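Local coordinates for tail spike protein gp49 (Pseudomonas phage LKA1, PDB 4RU4) that forms a trimeric phage tailspike and acts as a lyase on the O-specific polysaccharide of its Pseudomonas host, probably helping the virus reach the cell surface, at residues 69-83 against 90-103. Numbering follows the deposited sequence. Where two conformers were deposited one is given.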
loop_
_atom_site.group_PDB
_atom_site.type_symbol
_atom_site.label_atom_id
_atom_site.label_comp_id
_atom_site.label_asym_id
_atom_site.label_seq_id
_atom_site.Cartn_x
_atom_site.Cartn_y
_atom_site.Cartn_z
ATOM N N PRO B 69 -16.044 -6.092 33.502
ATOM C CA PRO B 69 -15.870 -6.736 32.199
ATOM C C PRO B 69 -16.500 -8.121 32.231
ATOM O O PRO B 69 -16.422 -8.819 33.248
ATOM C CB PRO B 69 -14.332 -6.846 32.045
ATOM C CG PRO B 69 -13.787 -5.786 32.925
ATOM C CD PRO B 69 -14.754 -5.707 34.106
ATOM N N VAL B 70 -17.140 -8.506 31.130
ATOM C CA VAL B 70 -17.856 -9.768 31.055
ATOM C C VAL B 70 -17.097 -10.754 30.182
ATOM O O VAL B 70 -16.725 -10.438 29.053
ATOM C CB VAL B 70 -19.274 -9.550 30.491
ATOM C CG1 VAL B 70 -20.039 -10.877 30.352
ATOM C CG2 VAL B 70 -20.030 -8.571 31.402
ATOM N N HIS B 71 -16.857 -11.946 30.716
ATOM C CA HIS B 71 -16.293 -13.018 29.926
ATOM C C HIS B 71 -17.380 -14.041 29.627
ATOM O O HIS B 71 -18.057 -14.512 30.536
ATOM C CB HIS B 71 -15.134 -13.716 30.644
ATOM C CG HIS B 71 -14.617 -14.894 29.885
ATOM N ND1 HIS B 71 -13.933 -14.767 28.695
ATOM C CD2 HIS B 71 -14.742 -16.223 30.107
ATOM C CE1 HIS B 71 -13.642 -15.968 28.225
ATOM N NE2 HIS B 71 -14.120 -16.869 29.064
ATOM N N ILE B 72 -17.545 -14.373 28.352
ATOM C CA ILE B 72 -18.577 -15.315 27.936
ATOM C C ILE B 72 -17.904 -16.609 27.501
ATOM O O ILE B 72 -17.323 -16.675 26.440
ATOM C CB ILE B 72 -19.405 -14.758 26.750
ATOM C CG1 ILE B 72 -20.071 -13.436 27.132
ATOM C CG2 ILE B 72 -20.459 -15.779 26.283
ATOM C CD1 ILE B 72 -21.070 -12.927 26.086
ATOM N N PRO B 73 -18.005 -17.656 28.330
ATOM C CA PRO B 73 -17.485 -18.993 28.013
ATOM C C PRO B 73 -18.204 -19.541 26.806
ATOM O O PRO B 73 -19.335 -19.106 26.597
ATOM C CB PRO B 73 -17.910 -19.824 29.235
ATOM C CG PRO B 73 -18.077 -18.825 30.321
ATOM C CD PRO B 73 -18.665 -17.614 29.639
ATOM N N SER B 74 -17.595 -20.470 26.070
ATOM C CA SER B 74 -18.280 -21.252 25.040
ATOM C C SER B 74 -19.649 -21.670 25.508
ATOM O O SER B 74 -19.807 -22.171 26.616
ATOM C CB SER B 74 -17.508 -22.539 24.689
ATOM O OG SER B 74 -16.429 -22.242 23.838
ATOM N N GLY B 75 -20.630 -21.479 24.640
ATOM C CA GLY B 75 -22.003 -21.822 24.935
ATOM C C GLY B 75 -22.870 -21.096 23.925
ATOM O O GLY B 75 -22.365 -20.302 23.119
ATOM N N ASP B 76 -24.171 -21.364 23.956
ATOM C CA ASP B 76 -25.066 -20.882 22.925
ATOM C C ASP B 76 -26.222 -20.238 23.667
ATOM O O ASP B 76 -27.134 -20.911 24.113
ATOM C CB ASP B 76 -25.514 -22.066 22.052
ATOM C CG ASP B 76 -26.206 -21.634 20.770
ATOM O OD1 ASP B 76 -26.903 -20.597 20.741
ATOM O OD2 ASP B 76 -26.066 -22.349 19.765
ATOM N N TYR B 77 -26.143 -18.922 23.842
ATOM C CA TYR B 77 -27.034 -18.211 24.755
ATOM C C TYR B 77 -28.257 -17.650 24.030
ATOM O O TYR B 77 -28.124 -16.889 23.064
ATOM C CB TYR B 77 -26.237 -17.096 25.423
ATOM C CG TYR B 77 -25.020 -17.599 26.174
ATOM C CD1 TYR B 77 -23.793 -17.765 25.535
ATOM C CD2 TYR B 77 -25.096 -17.890 27.532
ATOM C CE1 TYR B 77 -22.690 -18.223 26.223
ATOM C CE2 TYR B 77 -23.998 -18.336 28.232
ATOM C CZ TYR B 77 -22.794 -18.507 27.572
ATOM O OH TYR B 77 -21.691 -18.964 28.262
ATOM N N GLN B 78 -29.445 -18.030 24.490
ATOM C CA GLN B 78 -30.675 -17.645 23.818
ATOM C C GLN B 78 -31.201 -16.363 24.427
ATOM O O GLN B 78 -31.454 -16.305 25.639
ATOM C CB GLN B 78 -31.736 -18.750 23.957
ATOM C CG GLN B 78 -31.174 -20.160 23.675
ATOM C CD GLN B 78 -30.679 -20.285 22.244
ATOM O OE1 GLN B 78 -31.468 -20.184 21.294
ATOM N NE2 GLN B 78 -29.351 -20.439 22.077
ATOM N N ILE B 79 -31.376 -15.336 23.595
ATOM C CA ILE B 79 -31.856 -14.057 24.103
ATOM C C ILE B 79 -33.076 -13.571 23.329
ATOM O O ILE B 79 -33.175 -13.760 22.120
ATOM C CB ILE B 79 -30.742 -12.984 24.109
ATOM C CG1 ILE B 79 -30.301 -12.653 22.674
ATOM C CG2 ILE B 79 -29.570 -13.460 24.979
ATOM C CD1 ILE B 79 -29.453 -11.379 22.522
ATOM N N ASN B 80 -34.027 -12.968 24.028
ATOM C CA ASN B 80 -35.224 -12.502 23.350
ATOM C C ASN B 80 -35.280 -10.980 23.366
ATOM O O ASN B 80 -36.260 -10.388 22.913
ATOM C CB ASN B 80 -36.467 -13.063 24.041
ATOM C CG ASN B 80 -36.578 -12.597 25.464
ATOM O OD1 ASN B 80 -35.749 -12.950 26.304
ATOM N ND2 ASN B 80 -37.593 -11.786 25.750
ATOM N N ARG B 81 -34.234 -10.354 23.889
ATOM C CA ARG B 81 -34.161 -8.884 23.938
ATOM C C ARG B 81 -32.734 -8.493 23.693
ATOM O O ARG B 81 -31.823 -9.286 23.936
ATOM C CB ARG B 81 -34.520 -8.348 25.340
ATOM C CG ARG B 81 -35.944 -8.581 25.765
ATOM C CD ARG B 81 -36.320 -7.868 27.082
ATOM N NE ARG B 81 -37.607 -8.397 27.488
ATOM C CZ ARG B 81 -38.769 -7.940 27.040
ATOM N NH1 ARG B 81 -38.807 -6.889 26.225
ATOM N NH2 ARG B 81 -39.901 -8.510 27.432
ATOM N N GLY B 82 -32.518 -7.243 23.287
ATOM C CA GLY B 82 -31.165 -6.788 23.090
ATOM C C GLY B 82 -30.386 -6.755 24.398
ATOM O O GLY B 82 -30.954 -6.574 25.471
ATOM N N ILE B 83 -29.074 -6.930 24.295
ATOM C CA ILE B 83 -28.171 -6.693 25.412
ATOM C C ILE B 83 -27.603 -5.278 25.251
ATOM O O ILE B 83 -26.863 -5.005 24.305
ATOM C CB ILE B 83 -27.025 -7.719 25.408
ATOM C CG1 ILE B 83 -27.600 -9.148 25.423
ATOM C CG2 ILE B 83 -26.043 -7.438 26.568
ATOM C CD1 ILE B 83 -26.574 -10.233 25.102
ATOM N N GLN B 90 -18.100 -4.060 27.939
ATOM C CA GLN B 90 -16.887 -4.864 27.800
ATOM C C GLN B 90 -17.286 -6.318 27.794
ATOM O O GLN B 90 -17.772 -6.832 28.807
ATOM C CB GLN B 90 -15.944 -4.602 28.971
ATOM C CG GLN B 90 -15.483 -3.167 29.041
ATOM C CD GLN B 90 -14.703 -2.926 30.306
ATOM O OE1 GLN B 90 -15.283 -2.812 31.382
ATOM N NE2 GLN B 90 -13.389 -2.885 30.193
ATOM N N ILE B 91 -17.119 -6.970 26.644
ATOM C CA ILE B 91 -17.532 -8.366 26.494
ATOM C C ILE B 91 -16.474 -9.095 25.697
ATOM O O ILE B 91 -16.104 -8.643 24.608
ATOM C CB ILE B 91 -18.873 -8.474 25.728
ATOM C CG1 ILE B 91 -20.024 -8.000 26.596
ATOM C CG2 ILE B 91 -19.117 -9.929 25.224
ATOM C CD1 ILE B 91 -21.219 -7.631 25.784
ATOM N N ALA B 92 -15.965 -10.193 26.247
ATOM C CA ALA B 92 -15.002 -11.028 25.544
ATOM C C ALA B 92 -15.367 -12.506 25.724
ATOM O O ALA B 92 -15.738 -12.916 26.825
ATOM C CB ALA B 92 -13.584 -10.757 26.062
ATOM N N GLY B 93 -15.269 -13.292 24.652
ATOM C CA GLY B 93 -15.639 -14.700 24.702
ATOM C C GLY B 93 -14.454 -15.593 24.380
ATOM O O GLY B 93 -13.308 -15.130 24.414
ATOM N N ASP B 94 -14.725 -16.856 24.056
ATOM C CA ASP B 94 -13.655 -17.812 23.775
ATOM C C ASP B 94 -13.484 -18.006 22.285
ATOM O O ASP B 94 -12.871 -18.981 21.842
ATOM C CB ASP B 94 -13.970 -19.170 24.408
ATOM C CG ASP B 94 -13.833 -19.155 25.909
ATOM O OD1 ASP B 94 -13.110 -18.285 26.431
ATOM O OD2 ASP B 94 -14.464 -20.002 26.574
ATOM N N GLY B 95 -14.055 -17.091 21.508
ATOM C CA GLY B 95 -14.031 -17.211 20.067
ATOM C C GLY B 95 -15.412 -17.528 19.521
ATOM O O GLY B 95 -16.438 -17.222 20.133
ATOM N N ALA B 96 -15.435 -18.152 18.355
ATOM C CA ALA B 96 -16.671 -18.328 17.604
ATOM C C ALA B 96 -17.632 -19.284 18.296
ATOM O O ALA B 96 -18.790 -19.373 17.902
ATOM C CB ALA B 96 -16.358 -18.830 16.175
ATOM N N THR B 97 -17.154 -20.003 19.320
ATOM C CA THR B 97 -18.034 -20.918 20.070
ATOM C C THR B 97 -18.777 -20.206 21.196
ATOM O O THR B 97 -19.625 -20.807 21.854
ATOM C CB THR B 97 -17.265 -22.114 20.669
ATOM O OG1 THR B 97 -16.115 -21.623 21.351
ATOM C CG2 THR B 97 -16.824 -23.083 19.569
ATOM N N SER B 98 -18.450 -18.936 21.427
ATOM C CA SER B 98 -19.183 -18.118 22.387
ATOM C C SER B 98 -20.279 -17.399 21.608
ATOM O O SER B 98 -20.057 -16.306 21.040
ATOM C CB SER B 98 -18.256 -17.114 23.082
ATOM O OG SER B 98 -17.312 -17.754 23.936
ATOM N N ILE B 99 -21.444 -18.031 21.547
ATOM C CA ILE B 99 -22.516 -17.609 20.648
ATOM C C ILE B 99 -23.656 -16.919 21.361
ATOM O O ILE B 99 -24.205 -17.447 22.343
ATOM C CB ILE B 99 -23.070 -18.827 19.893
ATOM C CG1 ILE B 99 -22.008 -19.365 18.937
ATOM C CG2 ILE B 99 -24.371 -18.501 19.146
ATOM C CD1 ILE B 99 -22.232 -20.824 18.548
ATOM N N ILE B 100 -24.014 -15.732 20.869
ATOM C CA ILE B 100 -25.209 -15.029 21.335
ATOM C C ILE B 100 -26.257 -15.092 20.214
ATOM O O ILE B 100 -25.998 -14.668 19.085
ATOM C CB ILE B 100 -24.912 -13.550 21.678
ATOM C CG1 ILE B 100 -23.884 -13.441 22.801
ATOM C CG2 ILE B 100 -26.188 -12.815 22.042
ATOM C CD1 ILE B 100 -23.305 -12.009 22.961
ATOM N N ARG B 101 -27.429 -15.630 20.523
ATOM C CA ARG B 101 -28.384 -16.028 19.484
ATOM C C ARG B 101 -29.788 -15.552 19.813
ATOM O O ARG B 101 -30.465 -16.148 20.652
ATOM C CB ARG B 101 -28.402 -17.569 19.331
ATOM C CG ARG B 101 -29.201 -18.064 18.111
ATOM C CD ARG B 101 -29.434 -19.588 18.146
ATOM N NE ARG B 101 -28.152 -20.292 18.184
ATOM C CZ ARG B 101 -27.435 -20.594 17.105
ATOM N NH1 ARG B 101 -27.863 -20.261 15.891
ATOM N NH2 ARG B 101 -26.280 -21.220 17.227
ATOM N N PRO B 102 -30.245 -14.480 19.152
ATOM C CA PRO B 102 -31.651 -14.079 19.248
ATOM C C PRO B 102 -32.613 -15.239 18.943
ATOM O O PRO B 102 -32.387 -15.989 17.994
ATOM C CB PRO B 102 -31.757 -13.006 18.152
ATOM C CG PRO B 102 -30.400 -12.321 18.238
ATOM C CD PRO B 102 -29.435 -13.481 18.431
ATOM N N THR B 103 -33.680 -15.383 19.721
ATOM C CA THR B 103 -34.625 -16.460 19.483
ATOM C C THR B 103 -35.723 -15.950 18.551
ATOM O O THR B 103 -35.741 -14.767 18.173
ATOM C CB THR B 103 -35.305 -16.918 20.792
ATOM O OG1 THR B 103 -36.078 -15.839 21.301
ATOM C CG2 THR B 103 -34.268 -17.289 21.824
HETATM O O HOH W 1 -13.665 -19.397 29.554
#
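V70 to I72 against Q90 to A92, then G75 to I79 against T97 to T103, join 69-83 and 90-103 in two runs of parallel backbone bonds, an example of how successive coils of a chain can lie in register along most of their path. In the first, V70 and I72 donate to the carbonyls of Q90 and A92, and A92 N returns a bond to V70 O; the second climbs from G75 N–T97 O (3.0 Å) to T103 N–I79 O.

Between the runs, side chains take over at the corner. With its hydroxyl anti to the carbonyl carbon (chi1 -68°), S98 OG donates a hydrogen bond to I72 O (2.7 Å) and accepts D94 N almost straight, at 177°. D94 OD2 receives S74 N from above the carboxylate plane, at 3.2 Å, and a water links this oxygen to H71 NE2. S74 OG and T97 OG1 share a hydrogen bond of 2.6 Å; T97 OG1 also bonds Q90 NE2 of the second subunit, tying this bend to the neighbouring chain.

Charge pairing marks the outer face. R101 grips D76 side-on, NE to OD1 at 2.9 Å on the syn lone pair and NH2 to OD2 at 2.8 Å, the planes 34° apart. Q78 lies alongside, its NE2 bonded to D76 O and weakly to OD1, which should help hold the carboxylate.

Apolar contacts line the inside: I72 CD1 touches I91 CG2 and I100 CD1, while I79 CD1 reaches I100 CG2 (3.6 Å). Helix 55-65 packs on I72 and I79 through L60 and W57. Such stacked parallel coils, with aliphatic side chains repeating inward, characterise the right-handed beta-helix of pectate-lyase-like tailspikes, here near its N-terminal end.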